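Local coordinates for protein tryptophan--tRNA ligase (Mycoplasma pneumoniae, PDB 2YY5) that probably catalyses the ATP-dependent attachment of tryptophan to its cognate tRNA, as a homodimer, at residues B[171-179]-B[334-342]. The protein carries 1 engineered substitution. Sequence-based numbering, arbitrary orientation.
Sequences IQKKFKLKL and ALFYDGFGL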
loop_
_atom_site.group_PDB
_atom_site.type_symbol
_atom_site.label_atom_id
_atom_site.label_comp_id
_atom_site.label_asym_id
_atom_site.label_seq_id
_atom_site.Cartn_x
_atom_site.Cartn_y
_atom_site.Cartn_z
ATOM N N ILE B 171 3.598 -12.999 -11.038
ATOM C CA ILE B 171 2.456 -12.330 -11.686
ATOM C C ILE B 171 2.211 -12.878 -13.101
ATOM O O ILE B 171 1.074 -13.131 -13.513
ATOM C CB ILE B 171 2.699 -10.790 -11.811
ATOM C CG1 ILE B 171 2.878 -10.151 -10.428
ATOM C CG2 ILE B 171 1.558 -10.132 -12.576
ATOM C CD1 ILE B 171 1.680 -10.249 -9.542
ATOM N N GLN B 172 3.297 -13.050 -13.843
ATOM C CA GLN B 172 3.249 -13.555 -15.209
ATOM C C GLN B 172 2.691 -14.974 -15.265
ATOM O O GLN B 172 1.867 -15.304 -16.115
ATOM C CB GLN B 172 4.667 -13.516 -15.781
ATOM C CG GLN B 172 4.853 -14.028 -17.179
ATOM C CD GLN B 172 6.231 -13.665 -17.708
ATOM O OE1 GLN B 172 7.255 -14.066 -17.144
ATOM N NE2 GLN B 172 6.263 -12.889 -18.788
ATOM N N LYS B 173 3.144 -15.814 -14.349
ATOM C CA LYS B 173 2.700 -17.195 -14.320
ATOM C C LYS B 173 1.211 -17.283 -14.019
ATOM O O LYS B 173 0.464 -17.881 -14.784
ATOM C CB LYS B 173 3.506 -17.977 -13.274
ATOM C CG LYS B 173 3.477 -19.494 -13.425
ATOM C CD LYS B 173 4.570 -20.109 -12.565
ATOM C CE LYS B 173 4.771 -21.603 -12.818
ATOM N NZ LYS B 173 3.577 -22.416 -12.486
ATOM N N LYS B 174 0.783 -16.661 -12.922
ATOM C CA LYS B 174 -0.613 -16.701 -12.513
ATOM C C LYS B 174 -1.615 -15.937 -13.361
ATOM O O LYS B 174 -2.694 -16.457 -13.661
ATOM C CB LYS B 174 -0.764 -16.228 -11.071
ATOM C CG LYS B 174 -2.225 -16.132 -10.645
ATOM C CD LYS B 174 -2.387 -15.770 -9.196
ATOM C CE LYS B 174 -3.858 -15.663 -8.847
ATOM N NZ LYS B 174 -4.608 -16.875 -9.267
ATOM N N PHE B 175 -1.286 -14.706 -13.738
ATOM C CA PHE B 175 -2.225 -13.906 -14.522
ATOM C C PHE B 175 -1.971 -13.916 -16.027
ATOM O O PHE B 175 -2.715 -13.296 -16.786
ATOM C CB PHE B 175 -2.251 -12.461 -14.001
ATOM C CG PHE B 175 -2.540 -12.355 -12.527
ATOM C CD1 PHE B 175 -1.502 -12.349 -11.597
ATOM C CD2 PHE B 175 -3.854 -12.277 -12.064
ATOM C CE1 PHE B 175 -1.767 -12.267 -10.220
ATOM C CE2 PHE B 175 -4.131 -12.194 -10.691
ATOM C CZ PHE B 175 -3.083 -12.189 -9.768
ATOM N N LYS B 176 -0.937 -14.633 -16.456
ATOM C CA LYS B 176 -0.601 -14.732 -17.876
ATOM C C LYS B 176 -0.536 -13.332 -18.459
ATOM O O LYS B 176 -1.042 -13.065 -19.550
ATOM C CB LYS B 176 -1.651 -15.561 -18.623
ATOM C CG LYS B 176 -1.867 -16.965 -18.050
ATOM C CD LYS B 176 -0.546 -17.706 -17.843
ATOM C CE LYS B 176 -0.759 -19.156 -17.425
ATOM N NZ LYS B 176 0.516 -19.817 -17.018
ATOM N N LEU B 177 0.096 -12.447 -17.700
ATOM C CA LEU B 177 0.262 -11.057 -18.072
ATOM C C LEU B 177 1.593 -10.913 -18.810
ATOM O O LEU B 177 2.618 -11.372 -18.324
ATOM C CB LEU B 177 0.262 -10.218 -16.794
ATOM C CG LEU B 177 -0.356 -8.823 -16.760
ATOM C CD1 LEU B 177 -1.695 -8.812 -17.473
ATOM C CD2 LEU B 177 -0.522 -8.405 -15.304
ATOM N N LYS B 178 1.573 -10.298 -19.990
ATOM C CA LYS B 178 2.803 -10.102 -20.764
ATOM C C LYS B 178 3.695 -9.081 -20.061
ATOM O O LYS B 178 3.380 -7.885 -20.015
ATOM C CB LYS B 178 2.506 -9.589 -22.182
ATOM C CG LYS B 178 1.691 -10.513 -23.080
ATOM C CD LYS B 178 0.206 -10.467 -22.743
ATOM C CE LYS B 178 -0.638 -10.799 -23.969
ATOM N NZ LYS B 178 -0.382 -9.830 -25.077
ATOM N N LEU B 179 4.810 -9.554 -19.514
ATOM C CA LEU B 179 5.733 -8.671 -18.823
ATOM C C LEU B 179 7.144 -8.789 -19.361
ATOM O O LEU B 179 7.464 -9.669 -20.158
ATOM C CB LEU B 179 5.741 -8.965 -17.316
ATOM C CG LEU B 179 4.807 -8.154 -16.420
ATOM C CD1 LEU B 179 3.372 -8.328 -16.874
ATOM C CD2 LEU B 179 4.962 -8.592 -14.975
ATOM N N ALA B 334 -3.326 -0.128 -16.292
ATOM C CA ALA B 334 -4.563 -0.518 -16.955
ATOM C C ALA B 334 -4.485 -1.969 -17.426
ATOM O O ALA B 334 -5.440 -2.740 -17.291
ATOM C CB ALA B 334 -4.828 0.404 -18.134
ATOM N N LEU B 335 -3.338 -2.343 -17.975
ATOM C CA LEU B 335 -3.168 -3.699 -18.448
ATOM C C LEU B 335 -3.172 -4.672 -17.276
ATOM O O LEU B 335 -3.707 -5.777 -17.390
ATOM C CB LEU B 335 -1.881 -3.803 -19.280
ATOM C CG LEU B 335 -1.966 -3.292 -20.736
ATOM C CD1 LEU B 335 -3.255 -2.494 -20.976
ATOM C CD2 LEU B 335 -0.745 -2.435 -21.044
ATOM N N PHE B 336 -2.584 -4.269 -16.147
ATOM C CA PHE B 336 -2.573 -5.130 -14.968
ATOM C C PHE B 336 -3.995 -5.287 -14.452
ATOM O O PHE B 336 -4.388 -6.367 -13.996
ATOM C CB PHE B 336 -1.707 -4.547 -13.851
ATOM C CG PHE B 336 -0.268 -4.972 -13.915
ATOM C CD1 PHE B 336 0.375 -5.450 -12.779
ATOM C CD2 PHE B 336 0.455 -4.867 -15.106
ATOM C CE1 PHE B 336 1.723 -5.815 -12.823
ATOM C CE2 PHE B 336 1.797 -5.227 -15.162
ATOM C CZ PHE B 336 2.434 -5.702 -14.014
ATOM N N TYR B 337 -4.761 -4.202 -14.522
ATOM C CA TYR B 337 -6.141 -4.231 -14.069
ATOM C C TYR B 337 -6.875 -5.293 -14.862
ATOM O O TYR B 337 -7.637 -6.072 -14.297
ATOM C CB TYR B 337 -6.809 -2.863 -14.252
ATOM C CG TYR B 337 -6.911 -2.074 -12.962
ATOM C CD1 TYR B 337 -5.807 -1.942 -12.114
ATOM C CD2 TYR B 337 -8.105 -1.463 -12.584
ATOM C CE1 TYR B 337 -5.893 -1.226 -10.923
ATOM C CE2 TYR B 337 -8.195 -0.742 -11.393
ATOM C CZ TYR B 337 -7.084 -0.629 -10.570
ATOM O OH TYR B 337 -7.160 0.082 -9.398
ATOM N N ASP B 338 -6.640 -5.335 -16.169
ATOM C CA ASP B 338 -7.302 -6.338 -16.993
ATOM C C ASP B 338 -6.957 -7.729 -16.509
ATOM O O ASP B 338 -7.847 -8.542 -16.270
ATOM C CB ASP B 338 -6.896 -6.208 -18.455
ATOM C CG ASP B 338 -7.805 -5.285 -19.222
ATOM O OD1 ASP B 338 -7.522 -4.070 -19.263
ATOM O OD2 ASP B 338 -8.813 -5.781 -19.774
ATOM N N GLY B 339 -5.658 -7.989 -16.360
ATOM C CA GLY B 339 -5.190 -9.285 -15.902
ATOM C C GLY B 339 -5.657 -9.676 -14.512
ATOM O O GLY B 339 -5.933 -10.847 -14.259
ATOM N N PHE B 340 -5.744 -8.701 -13.611
ATOM C CA PHE B 340 -6.186 -8.950 -12.243
ATOM C C PHE B 340 -7.706 -9.053 -12.106
ATOM O O PHE B 340 -8.218 -9.710 -11.191
ATOM C CB PHE B 340 -5.660 -7.845 -11.320
ATOM C CG PHE B 340 -4.251 -8.070 -10.852
ATOM C CD1 PHE B 340 -3.197 -8.099 -11.760
ATOM C CD2 PHE B 340 -3.981 -8.277 -9.501
ATOM C CE1 PHE B 340 -1.901 -8.333 -11.334
ATOM C CE2 PHE B 340 -2.689 -8.512 -9.064
ATOM C CZ PHE B 340 -1.644 -8.542 -9.984
ATOM N N GLY B 341 -8.425 -8.401 -13.014
ATOM C CA GLY B 341 -9.878 -8.426 -12.965
ATOM C C GLY B 341 -10.444 -7.288 -12.135
ATOM O O GLY B 341 -11.599 -7.344 -11.710
ATOM N N LEU B 342 -9.625 -6.261 -11.908
ATOM C CA LEU B 342 -10.001 -5.082 -11.122
ATOM C C LEU B 342 -10.660 -3.991 -11.970
ATOM O O LEU B 342 -10.613 -4.046 -13.192
ATOM C CB LEU B 342 -8.759 -4.506 -10.423
ATOM C CG LEU B 342 -8.366 -4.967 -9.001
ATOM C CD1 LEU B 342 -9.248 -6.103 -8.525
ATOM C CD2 LEU B 342 -6.902 -5.379 -8.983
#
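Phe175 lays its ring almost flat on that of Phe340, a face-to-face stack with centroids 4.0 Å apart and planes only 12° from parallel. The other face of Phe175 is covered by the aliphatic CG of Lys174, whose amine continues to the backbone carbonyl of Phe52 in the second subunit, so a long chain with a charged end suits that place. Phe175 turns its CG anti to its own carbonyl carbon (chi1 -54°), which carries the ring across to the other helix. Ile171, one turn earlier, meets Phe340 at the rim, near the ring plane, with CD1 3.8 Å from CZ.

Beyond the helix end, the chain turns through Lys176, which has positive phi, and brings Leu177 back against helix 311-340. Its two methyls divide the work: CD2 sits over the face of Phe336 in a CH-pi contact, 3.7 Å from the ring centroid, while CD1 lies 3.9 Å from Gly339 CA. Gly339, with no side chain, leaves its CA bare to this methyl where the backbones come close, Phe175 CA and Gly339 CA 5.7 Å apart. Leu179 adds CD1 against Phe336 CE2 at 3.9 Å, and Met92 of helix 87-98 also packs on Phe336.

Helix 311-340 stops just past the stack in a Schellman motif: Leu342 N bonds to Tyr337 O, and Gly341 adopts the positive phi that glycine tolerates easily. Phe340 also packs on Phe52 of the second subunit. The interface is thus apolar aromatic-aliphatic packing between two helix ends, whose short segments 171-175 and 334-340 run 46° apart in direction, and the loop that follows the first, joining the C-terminal helix to helix 158-175 of the class I synthetase catalytic domain at the dimer interface.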